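Long-range contacts in Plm1 (Streptomyces sp. HK803, PDB 4HXY), which probably reduces the beta-keto group of a growing polyketide chain with NADPH, as the ketoreductase domain of the first module of phoslactomycin biosynthesis: residues G201-R206 with A390-M395; V318-I323 with V359-W364; T384-P389 with P407-V412. All coordinates share one frame; numbering follows the deposited sequence. Where two conformers were deposited one is given.

Interaction 1. Residues G201-R206 with A390-M395; sequences GHVARR and AALQAM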
loop_
_atom_site.group_PDB
_atom_site.type_symbol
_atom_site.label_atom_id
_atom_site.label_comp_id
_atom_site.label_asym_id
_atom_site.label_seq_id
_atom_site.Cartn_x
_atom_site.Cartn_y
_atom_site.Cartn_z
ATOM N N GLY A 201 13.046 -7.837 -13.925
ATOM C CA GLY A 201 14.246 -8.384 -14.579
ATOM C C GLY A 201 15.358 -8.700 -13.596
ATOM O O GLY A 201 16.013 -9.746 -13.694
ATOM N N HIS A 202 15.581 -7.804 -12.634
ATOM C CA HIS A 202 16.591 -8.072 -11.609
ATOM C C HIS A 202 16.260 -9.323 -10.801
ATOM O O HIS A 202 17.132 -10.104 -10.472
ATOM C CB HIS A 202 16.743 -6.904 -10.641
ATOM C CG HIS A 202 17.261 -5.662 -11.277
ATOM N ND1 HIS A 202 18.420 -5.638 -12.017
ATOM C CD2 HIS A 202 16.791 -4.391 -11.268
ATOM C CE1 HIS A 202 18.623 -4.412 -12.469
ATOM N NE2 HIS A 202 17.653 -3.637 -12.027
ATOM N N VAL A 203 14.998 -9.482 -10.471
ATOM C CA VAL A 203 14.543 -10.631 -9.706
ATOM C C VAL A 203 14.700 -11.900 -10.530
ATOM O O VAL A 203 15.199 -12.909 -10.038
ATOM C CB VAL A 203 13.081 -10.468 -9.275
ATOM C CG1 VAL A 203 12.556 -11.739 -8.613
ATOM C CG2 VAL A 203 12.942 -9.237 -8.344
ATOM N N ALA A 204 14.321 -11.815 -11.801
ATOM C CA ALA A 204 14.480 -12.932 -12.742
ATOM C C ALA A 204 15.928 -13.423 -12.806
ATOM O O ALA A 204 16.180 -14.627 -12.726
ATOM C CB ALA A 204 14.013 -12.539 -14.128
ATOM N N ARG A 205 16.870 -12.489 -12.929
ATOM C CA ARG A 205 18.296 -12.841 -12.996
ATOM C C ARG A 205 18.777 -13.466 -11.672
ATOM O O ARG A 205 19.593 -14.378 -11.668
ATOM C CB ARG A 205 19.132 -11.613 -13.329
ATOM C CG ARG A 205 18.897 -11.047 -14.700
ATOM C CD ARG A 205 19.802 -9.832 -14.927
ATOM N NE ARG A 205 19.375 -8.974 -16.035
ATOM C CZ ARG A 205 18.714 -7.812 -15.932
ATOM N NH1 ARG A 205 18.412 -7.140 -17.037
ATOM N NH2 ARG A 205 18.357 -7.301 -14.758
ATOM N N ARG A 206 18.276 -12.947 -10.549
ATOM C CA ARG A 206 18.628 -13.476 -9.231
ATOM C C ARG A 206 18.164 -14.920 -9.073
ATOM O O ARG A 206 18.927 -15.785 -8.616
ATOM C CB ARG A 206 18.025 -12.605 -8.116
ATOM C CG ARG A 206 18.239 -13.106 -6.684
ATOM C CD ARG A 206 19.687 -13.492 -6.368
ATOM N NE ARG A 206 20.622 -12.382 -6.499
ATOM C CZ ARG A 206 21.094 -11.630 -5.497
ATOM N NH1 ARG A 206 21.946 -10.653 -5.774
ATOM N NH2 ARG A 206 20.742 -11.841 -4.231
ATOM N N ALA A 390 22.108 -4.774 -2.915
ATOM C CA ALA A 390 21.551 -4.546 -1.584
ATOM C C ALA A 390 20.052 -4.827 -1.572
ATOM O O ALA A 390 19.523 -5.405 -0.611
ATOM C CB ALA A 390 21.820 -3.123 -1.133
ATOM N N ALA A 391 19.353 -4.391 -2.617
ATOM C CA ALA A 391 17.917 -4.592 -2.689
ATOM C C ALA A 391 17.566 -6.073 -2.790
ATOM O O ALA A 391 16.660 -6.578 -2.124
ATOM C CB ALA A 391 17.337 -3.828 -3.874
ATOM N N LEU A 392 18.294 -6.781 -3.646
ATOM C CA LEU A 392 18.031 -8.200 -3.832
ATOM C C LEU A 392 18.340 -8.998 -2.562
ATOM O O LEU A 392 17.647 -9.988 -2.252
ATOM C CB LEU A 392 18.817 -8.727 -5.044
ATOM C CG LEU A 392 18.277 -8.279 -6.403
ATOM C CD1 LEU A 392 19.278 -8.630 -7.524
ATOM C CD2 LEU A 392 16.900 -8.870 -6.701
ATOM N N GLN A 393 19.380 -8.609 -1.831
ATOM C CA GLN A 393 19.687 -9.274 -0.572
ATOM C C GLN A 393 18.561 -9.032 0.424
ATOM O O GLN A 393 18.102 -9.963 1.091
ATOM C CB GLN A 393 21.015 -8.810 0.009
ATOM C CG GLN A 393 21.319 -9.425 1.364
ATOM C CD GLN A 393 21.611 -10.904 1.286
ATOM O OE1 GLN A 393 22.686 -11.311 0.834
ATOM N NE2 GLN A 393 20.663 -11.724 1.738
ATOM N N ALA A 394 18.065 -7.798 0.484
ATOM C CA ALA A 394 16.956 -7.500 1.386
ATOM C C ALA A 394 15.697 -8.251 0.989
ATOM O O ALA A 394 14.932 -8.675 1.843
ATOM C CB ALA A 394 16.699 -5.975 1.439
ATOM N N MET A 395 15.485 -8.431 -0.320
ATOM C CA MET A 395 14.367 -9.243 -0.797
ATOM C C MET A 395 14.428 -10.673 -0.251
ATOM O O MET A 395 13.442 -11.182 0.259
ATOM C CB MET A 395 14.322 -9.266 -2.321
ATOM C CG MET A 395 13.158 -10.085 -2.859
ATOM S SD MET A 395 13.275 -10.323 -4.640
ATOM C CE MET A 395 14.636 -11.498 -4.705
#
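Arg206 reaches Leu392 because its CG is trans to the backbone N (chi1 176°), which sends the side chain off helix 198-210 toward helix 388-400, and two further bends at chi2 and chi3 then lay the guanidinium down beside its partner. Met395 approaches from the other helix as a nearly extended chain that turns only at its last torsion (chi3 72°), bringing SD up to Val203 and CE round toward Arg206.

The side chains of Arg206 and Leu392 slide past each other in opposite directions, and Leu392 CB sits over one face of the guanidinium, off toward its rim, 3.7 Å from Arg206 CZ. The N-H groups lie in the guanidinium plane and so do not aim at this carbon; the face meets it by van der Waals contact, while Arg206 NE makes a long, weak ion pair with Glu209. Farther along its side chain, Leu392 presses against the helix backbone itself: its CD1 is 3.9 Å from His202 O, a carbonyl already occupied by the helical bond from Arg206 N. Met395 SD and Val203 CG2 meet at 3.9 Å, with the two side chains crossing aslant.

The pair is a worked example of helices held apart by their side chains. The segment axes come no closer than 10.9 Å and cross at -68°, and Leu392, Met395, Val203 and the arm of Arg206 meet in the interval. Helix 198-210 begins within a glycine-rich pattern (Gly195, Gly197, Gly200) consistent with a Rossmann nucleotide-binding turn. Its Val203 rests on Ile192 of strand 189-193 and, together with Met395, on Phe320 of strand 316-322, while Arg205 meets Leu232 of helix 229-237.

Interaction 2. Residues V318-I323 with V359-W364; sequences VLFSSI and VAWGPW. With NDP (NADPH dihydro-nicotinamide-adenine-dinucleotide phosphate), chain C.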
loop_
_atom_site.group_PDB
_atom_site.type_symbol
_atom_site.label_atom_id
_atom_site.label_comp_id
_atom_site.label_asym_id
_atom_site.label_seq_id
_atom_site.Cartn_x
_atom_site.Cartn_y
_atom_site.Cartn_z
ATOM N N VAL A 318 5.005 -13.059 -3.244
ATOM C CA VAL A 318 5.844 -11.912 -2.932
ATOM C C VAL A 318 5.296 -10.705 -3.670
ATOM O O VAL A 318 5.257 -10.682 -4.898
ATOM C CB VAL A 318 7.307 -12.145 -3.330
ATOM C CG1 VAL A 318 8.200 -10.962 -2.914
ATOM C CG2 VAL A 318 7.825 -13.442 -2.673
ATOM N N LEU A 319 4.877 -9.714 -2.907
ATOM C CA LEU A 319 4.330 -8.472 -3.487
ATOM C C LEU A 319 5.334 -7.317 -3.406
ATOM O O LEU A 319 5.902 -7.061 -2.357
ATOM C CB LEU A 319 3.031 -8.109 -2.764
ATOM C CG LEU A 319 1.970 -9.215 -2.755
ATOM C CD1 LEU A 319 0.734 -8.800 -1.941
ATOM C CD2 LEU A 319 1.561 -9.618 -4.152
ATOM N N PHE A 320 5.574 -6.643 -4.532
ATOM C CA PHE A 320 6.432 -5.467 -4.546
ATOM C C PHE A 320 5.593 -4.219 -4.326
ATOM O O PHE A 320 4.897 -3.732 -5.234
ATOM C CB PHE A 320 7.207 -5.394 -5.850
ATOM C CG PHE A 320 8.505 -6.151 -5.835
ATOM C CD1 PHE A 320 8.695 -7.273 -5.049
ATOM C CD2 PHE A 320 9.568 -5.688 -6.588
ATOM C CE1 PHE A 320 9.918 -7.944 -5.022
ATOM C CE2 PHE A 320 10.805 -6.341 -6.564
ATOM C CZ PHE A 320 10.974 -7.481 -5.795
ATOM N N SER A 321 5.628 -3.740 -3.088
ATOM C CA SER A 321 4.951 -2.545 -2.696
ATOM C C SER A 321 5.931 -1.364 -2.660
ATOM O O SER A 321 7.034 -1.458 -3.184
ATOM C CB SER A 321 4.259 -2.791 -1.348
ATOM O OG SER A 321 3.464 -1.693 -0.967
ATOM N N SER A 322 5.531 -0.269 -2.037
ATOM C CA SER A 322 6.292 0.982 -2.073
ATOM C C SER A 322 6.102 1.760 -0.790
ATOM O O SER A 322 5.023 1.686 -0.183
ATOM C CB SER A 322 5.811 1.872 -3.219
ATOM O OG SER A 322 6.456 3.147 -3.174
ATOM N N ILE A 323 7.132 2.527 -0.415
ATOM C CA ILE A 323 7.005 3.576 0.631
ATOM C C ILE A 323 5.811 4.508 0.379
ATOM O O ILE A 323 5.255 5.077 1.306
ATOM C CB ILE A 323 8.302 4.381 0.781
ATOM C CG1 ILE A 323 8.781 4.922 -0.573
ATOM C CG2 ILE A 323 9.359 3.487 1.454
ATOM C CD1 ILE A 323 9.897 5.960 -0.482
ATOM N N VAL A 359 6.784 -6.318 0.377
ATOM C CA VAL A 359 7.921 -5.466 0.747
ATOM C C VAL A 359 7.638 -4.074 0.212
ATOM O O VAL A 359 7.488 -3.904 -1.002
ATOM C CB VAL A 359 9.258 -5.968 0.161
ATOM C CG1 VAL A 359 10.405 -5.057 0.563
ATOM C CG2 VAL A 359 9.577 -7.394 0.640
ATOM N N ALA A 360 7.587 -3.094 1.119
ATOM C CA ALA A 360 7.356 -1.693 0.744
ATOM C C ALA A 360 8.722 -1.066 0.474
ATOM O O ALA A 360 9.415 -0.609 1.372
ATOM C CB ALA A 360 6.596 -0.983 1.837
ATOM N N TRP A 361 9.128 -1.106 -0.785
ATOM C CA TRP A 361 10.410 -0.587 -1.202
ATOM C C TRP A 361 10.486 0.951 -1.306
ATOM O O TRP A 361 9.580 1.623 -1.840
ATOM C CB TRP A 361 10.722 -1.107 -2.592
ATOM C CG TRP A 361 10.804 -2.585 -2.707
ATOM C CD1 TRP A 361 9.934 -3.409 -3.355
ATOM C CD2 TRP A 361 11.880 -3.403 -2.268
ATOM N NE1 TRP A 361 10.378 -4.697 -3.297
ATOM C CE2 TRP A 361 11.576 -4.720 -2.634
ATOM C CE3 TRP A 361 13.040 -3.153 -1.563
ATOM C CZ2 TRP A 361 12.415 -5.793 -2.325
ATOM C CZ3 TRP A 361 13.888 -4.196 -1.278
ATOM C CH2 TRP A 361 13.564 -5.511 -1.643
ATOM N N GLY A 362 11.611 1.483 -0.851
ATOM C CA GLY A 362 12.088 2.758 -1.371
ATOM C C GLY A 362 12.569 2.645 -2.802
ATOM O O GLY A 362 12.511 1.582 -3.415
ATOM N N PRO A 363 13.067 3.755 -3.357
ATOM C CA PRO A 363 13.506 3.759 -4.729
ATOM C C PRO A 363 14.668 2.804 -4.919
ATOM O O PRO A 363 15.490 2.626 -4.009
ATOM C CB PRO A 363 13.933 5.210 -4.965
ATOM C CG PRO A 363 14.194 5.763 -3.600
ATOM C CD PRO A 363 13.218 5.072 -2.714
ATOM N N TRP A 364 14.705 2.171 -6.088
ATOM C CA TRP A 364 15.846 1.361 -6.511
ATOM C C TRP A 364 16.666 2.082 -7.560
ATOM O O TRP A 364 16.137 2.804 -8.401
ATOM C CB TRP A 364 15.357 0.103 -7.213
ATOM C CG TRP A 364 14.776 -0.995 -6.354
ATOM C CD1 TRP A 364 13.847 -0.880 -5.344
ATOM C CD2 TRP A 364 15.014 -2.393 -6.525
ATOM N NE1 TRP A 364 13.524 -2.131 -4.863
ATOM C CE2 TRP A 364 14.216 -3.077 -5.578
ATOM C CE3 TRP A 364 15.837 -3.131 -7.372
ATOM C CZ2 TRP A 364 14.234 -4.460 -5.454
ATOM C CZ3 TRP A 364 15.828 -4.525 -7.267
ATOM C CH2 TRP A 364 15.032 -5.170 -6.309
HETATM P PA NDP C . 8.581 -1.012 -14.694
HETATM O O1A NDP C . 9.931 -1.152 -15.312
HETATM O O2A NDP C . 7.603 -0.065 -15.323
HETATM O O5B NDP C . 7.897 -2.452 -14.605
HETATM C C5B NDP C . 6.495 -2.567 -14.470
HETATM C C4B NDP C . 6.053 -3.794 -15.214
HETATM O O4B NDP C . 4.661 -3.984 -15.062
HETATM C C3B NDP C . 6.290 -3.702 -16.703
HETATM O O3B NDP C . 6.947 -4.917 -17.113
HETATM C C2B NDP C . 4.914 -3.604 -17.321
HETATM O O2B NDP C . 5.040 -4.204 -18.593
HETATM C C1B NDP C . 4.105 -4.392 -16.294
HETATM N N9A NDP C . 2.661 -4.192 -16.311
HETATM C C8A NDP C . 1.958 -3.018 -16.148
HETATM N N7A NDP C . 0.638 -3.282 -16.256
HETATM C C5A NDP C . 0.484 -4.630 -16.461
HETATM C C6A NDP C . -0.616 -5.455 -16.627
HETATM N N6A NDP C . -1.877 -5.036 -16.612
HETATM N N1A NDP C . -0.392 -6.804 -16.837
HETATM C C2A NDP C . 0.896 -7.325 -16.843
HETATM N N3A NDP C . 1.994 -6.518 -16.686
HETATM C C4A NDP C . 1.767 -5.191 -16.490
HETATM O O3 NDP C . 8.696 -0.576 -13.148
HETATM P PN NDP C . 9.712 -1.100 -12.051
HETATM O O1N NDP C . 10.416 0.093 -11.529
HETATM O O2N NDP C . 10.509 -2.268 -12.474
HETATM O O5D NDP C . 8.750 -1.483 -10.833
HETATM C C5D NDP C . 8.120 -2.735 -10.753
HETATM C C4D NDP C . 7.323 -2.787 -9.460
HETATM O O4D NDP C . 8.120 -2.363 -8.367
HETATM C C3D NDP C . 6.126 -1.866 -9.493
HETATM O O3D NDP C . 5.005 -2.551 -9.024
HETATM C C2D NDP C . 6.473 -0.739 -8.542
HETATM O O2D NDP C . 5.341 -0.154 -7.933
HETATM C C1D NDP C . 7.424 -1.420 -7.579
HETATM N N1N NDP C . 8.389 -0.476 -7.000
HETATM C C2N NDP C . 9.397 0.049 -7.758
HETATM C C3N NDP C . 10.230 1.064 -7.286
HETATM C C7N NDP C . 11.367 1.575 -8.082
HETATM O O7N NDP C . 12.234 2.412 -7.415
HETATM N N7N NDP C . 11.575 1.325 -9.366
HETATM C C4N NDP C . 10.220 1.349 -5.808
HETATM C C5N NDP C . 9.090 0.715 -5.068
HETATM C C6N NDP C . 8.242 -0.180 -5.678
HETATM P P2B NDP C . 3.947 -4.048 -19.751
HETATM O O1X NDP C . 4.586 -4.699 -20.957
HETATM O O2X NDP C . 3.633 -2.567 -20.007
HETATM O O3X NDP C . 2.688 -4.703 -19.357
#
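The Phe320 ring receives the indole edge of Trp361 on one face: Trp361 NE1 stands 3.3 Å above the plane, over the ring centre. This is a T-shaped stack, with planes at 64° and the centroids of the phenyl and five-membered rings 4.4 Å apart. At the Phe320 edge, close to its plane, lies O4D of the NADPH ribose. Trp361 is itself sandwiched, Val359 CG1 lying over one face and Trp364 NE1 over the opposite one, while Trp364 has Trp361 CB and Gly362 O at its edge. The indole of Trp361 points back over Phe320 because its CG is trans to its own carbonyl carbon (chi1 -60°).

Beneath the rings the strands run parallel. Val359 N bonds to Leu319 O and Ser321 N to Val359 O, and farther on Ile323 N reaches Trp361 O at 3.0 Å, from above the carbonyl plane. Beyond the strand ends the backbone meets the cofactor. Trp364 N donates a nearly straight bond (165°) of 2.8 Å to the carboxamide oxygen O7N, and Gly362 O lies 3.3 Å from C4N, the nicotinamide carbon that carries the hydride. Ser321 O is 3.1 Å from C6N. Such placement of the nicotinamide at the C-terminal ends of adjacent parallel strands is the hallmark of the Rossmann fold in short-chain dehydrogenases/reductases.

Interaction 3. Residues T384-P389 with P407-V412; sequences TPLLVP and PVVADV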
loop_
_atom_site.group_PDB
_atom_site.type_symbol
_atom_site.label_atom_id
_atom_site.label_comp_id
_atom_site.label_asym_id
_atom_site.label_seq_id
_atom_site.Cartn_x
_atom_site.Cartn_y
_atom_site.Cartn_z
ATOM N N THR A 384 17.759 7.800 -1.023
ATOM C CA THR A 384 18.821 7.390 -1.915
ATOM C C THR A 384 18.382 6.076 -2.552
ATOM O O THR A 384 17.975 5.158 -1.848
ATOM C CB THR A 384 20.136 7.214 -1.160
ATOM O OG1 THR A 384 20.473 8.454 -0.510
ATOM C CG2 THR A 384 21.272 6.793 -2.105
ATOM N N PRO A 385 18.462 5.983 -3.875
ATOM C CA PRO A 385 18.113 4.694 -4.493
ATOM C C PRO A 385 18.957 3.538 -3.963
ATOM O O PRO A 385 20.179 3.681 -3.807
ATOM C CB PRO A 385 18.344 4.943 -5.984
ATOM C CG PRO A 385 18.090 6.406 -6.140
ATOM C CD PRO A 385 18.675 7.027 -4.890
ATOM N N LEU A 386 18.301 2.400 -3.685
ATOM C CA LEU A 386 18.996 1.210 -3.188
ATOM C C LEU A 386 19.801 0.649 -4.335
ATOM O O LEU A 386 19.291 0.554 -5.444
ATOM C CB LEU A 386 17.991 0.146 -2.767
ATOM C CG LEU A 386 17.158 0.453 -1.534
ATOM C CD1 LEU A 386 15.907 -0.468 -1.475
ATOM C CD2 LEU A 386 18.027 0.341 -0.280
ATOM N N LEU A 387 21.037 0.256 -4.071
ATOM C CA LEU A 387 21.809 -0.462 -5.083
ATOM C C LEU A 387 21.213 -1.857 -5.280
ATOM O O LEU A 387 20.668 -2.453 -4.354
ATOM C CB LEU A 387 23.283 -0.511 -4.685
ATOM C CG LEU A 387 23.909 0.858 -4.404
ATOM C CD1 LEU A 387 25.411 0.700 -4.216
ATOM C CD2 LEU A 387 23.577 1.822 -5.520
ATOM N N VAL A 388 21.262 -2.352 -6.509
ATOM C CA VAL A 388 20.592 -3.593 -6.843
ATOM C C VAL A 388 21.042 -4.790 -5.985
ATOM O O VAL A 388 20.206 -5.547 -5.510
ATOM C CB VAL A 388 20.663 -3.881 -8.356
ATOM C CG1 VAL A 388 20.123 -5.271 -8.616
ATOM C CG2 VAL A 388 19.865 -2.818 -9.136
ATOM N N PRO A 389 22.361 -4.954 -5.746
ATOM C CA PRO A 389 22.730 -6.070 -4.875
ATOM C C PRO A 389 22.119 -5.982 -3.471
ATOM O O PRO A 389 21.674 -6.999 -2.902
ATOM C CB PRO A 389 24.263 -5.960 -4.796
ATOM C CG PRO A 389 24.652 -5.180 -6.052
ATOM C CD PRO A 389 23.538 -4.212 -6.241
ATOM N N PRO A 407 7.714 -5.755 5.819
ATOM C CA PRO A 407 8.806 -4.812 5.958
ATOM C C PRO A 407 8.772 -3.646 4.988
ATOM O O PRO A 407 8.284 -3.755 3.892
ATOM C CB PRO A 407 10.020 -5.687 5.667
ATOM C CG PRO A 407 9.508 -6.612 4.641
ATOM C CD PRO A 407 8.127 -6.949 5.067
ATOM N N VAL A 408 9.322 -2.538 5.457
ATOM C CA VAL A 408 9.574 -1.348 4.649
ATOM C C VAL A 408 11.096 -1.293 4.522
ATOM O O VAL A 408 11.789 -1.307 5.542
ATOM C CB VAL A 408 9.051 -0.082 5.360
ATOM C CG1 VAL A 408 9.190 1.153 4.453
ATOM C CG2 VAL A 408 7.596 -0.255 5.770
ATOM N N VAL A 409 11.607 -1.265 3.291
ATOM C CA VAL A 409 13.057 -1.335 3.029
ATOM C C VAL A 409 13.474 -0.177 2.140
ATOM O O VAL A 409 13.062 -0.093 0.984
ATOM C CB VAL A 409 13.427 -2.674 2.370
ATOM C CG1 VAL A 409 14.934 -2.722 2.041
ATOM C CG2 VAL A 409 13.001 -3.862 3.266
ATOM N N ALA A 410 14.272 0.742 2.688
ATOM C CA ALA A 410 14.608 1.985 1.984
ATOM C C ALA A 410 15.882 2.578 2.567
ATOM O O ALA A 410 16.192 2.331 3.728
ATOM C CB ALA A 410 13.443 2.998 2.096
ATOM N N ASP A 411 16.604 3.351 1.765
ATOM C CA ASP A 411 17.773 4.100 2.245
ATOM C C ASP A 411 17.336 5.549 2.512
ATOM O O ASP A 411 17.260 6.355 1.571
ATOM C CB ASP A 411 18.854 4.053 1.161
ATOM C CG ASP A 411 20.168 4.677 1.591
ATOM O OD1 ASP A 411 20.199 5.318 2.662
ATOM O OD2 ASP A 411 21.167 4.527 0.839
ATOM N N VAL A 412 17.024 5.846 3.773
ATOM C CA VAL A 412 16.481 7.143 4.167
ATOM C C VAL A 412 17.526 7.902 4.969
ATOM O O VAL A 412 18.122 7.347 5.890
ATOM C CB VAL A 412 15.223 7.003 5.042
ATOM C CG1 VAL A 412 14.648 8.400 5.396
ATOM C CG2 VAL A 412 14.155 6.163 4.324
HETATM O O HOH W 1 15.690 3.741 -1.198
HETATM O O HOH W 2 21.756 3.317 -1.444
#
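Thr384 and Asp411 are joined directly by one backbone bond: Thr384 N donates to Asp411 O over 3.0 Å, and at 173° the bond is almost straight. The two side chains lie next to each other and point the same way, with Asp411 OD2 3.5 Å from Thr384 CB. Asp411 CG stands trans to the backbone N (chi1 -174°), a setting that carries the carboxylate along the threonine. Leu386 adds the apolar part. Its CD2 lies 4.1 Å from Asp411 CB, and its other branch, CD1, turns to Val409, 3.8 Å from Val409 O and 4.3 Å from Val409 CG1.

Two waters make up the next layer. The first donates to Thr384 O at 2.8 Å and accepts from Asp411 N, so a water-mediated link runs beside the direct bond. The second donates to Pro385 O and, at 2.7 Å, to Asp411 OD2, tying the carboxylate to the chain just past Thr384. With an alanine in the place of Asp411, the second water is likely to lose its carboxylate partner, and Thr384 CB the group lying beside it.

Farther out, the backbone of Leu386 is bonded to Pro363 and Ala365, and that of Val409 to Ala360, so both sides of the contact are secured to strand 357-361 or the loop that follows it. Thr384 and Pro385 also lie against Arg379 of helix 372-380. The contact thereby ties the lead-in to helix 388-400 to strand 408-412.

As an example of a small mixed contact, it sets a polar end beside an apolar one. Both protons of the second water go to oxygens, one of them on the carboxylate, an arrangement likely to suit an ionised Asp411, while the Leu386 methyls make only van der Waals contact with Val409 and with the CB of Asp411.

Interaction 2 lies at the cofactor and is touched by both interaction 1 and interaction 3. The centres of interactions 1 and 2 are about 12 Å apart, yet they touch: Ala391 CB packs on Trp364 CZ2 at 3.5 Å, and Val203 CG2 on Phe320 CZ at 3.7 Å. Interactions 2 and 3, about 9 Å apart between centres, are joined through the backbone by two probable hydrogen bonds, Gly362 N to Val409 O and Leu386 N to Pro363 O, each 2.8 Å. Interactions 1 and 3 share helix 388-400. The side chains of His202 and Leu386 each lie about 7 Å from the NADPH, without touching it.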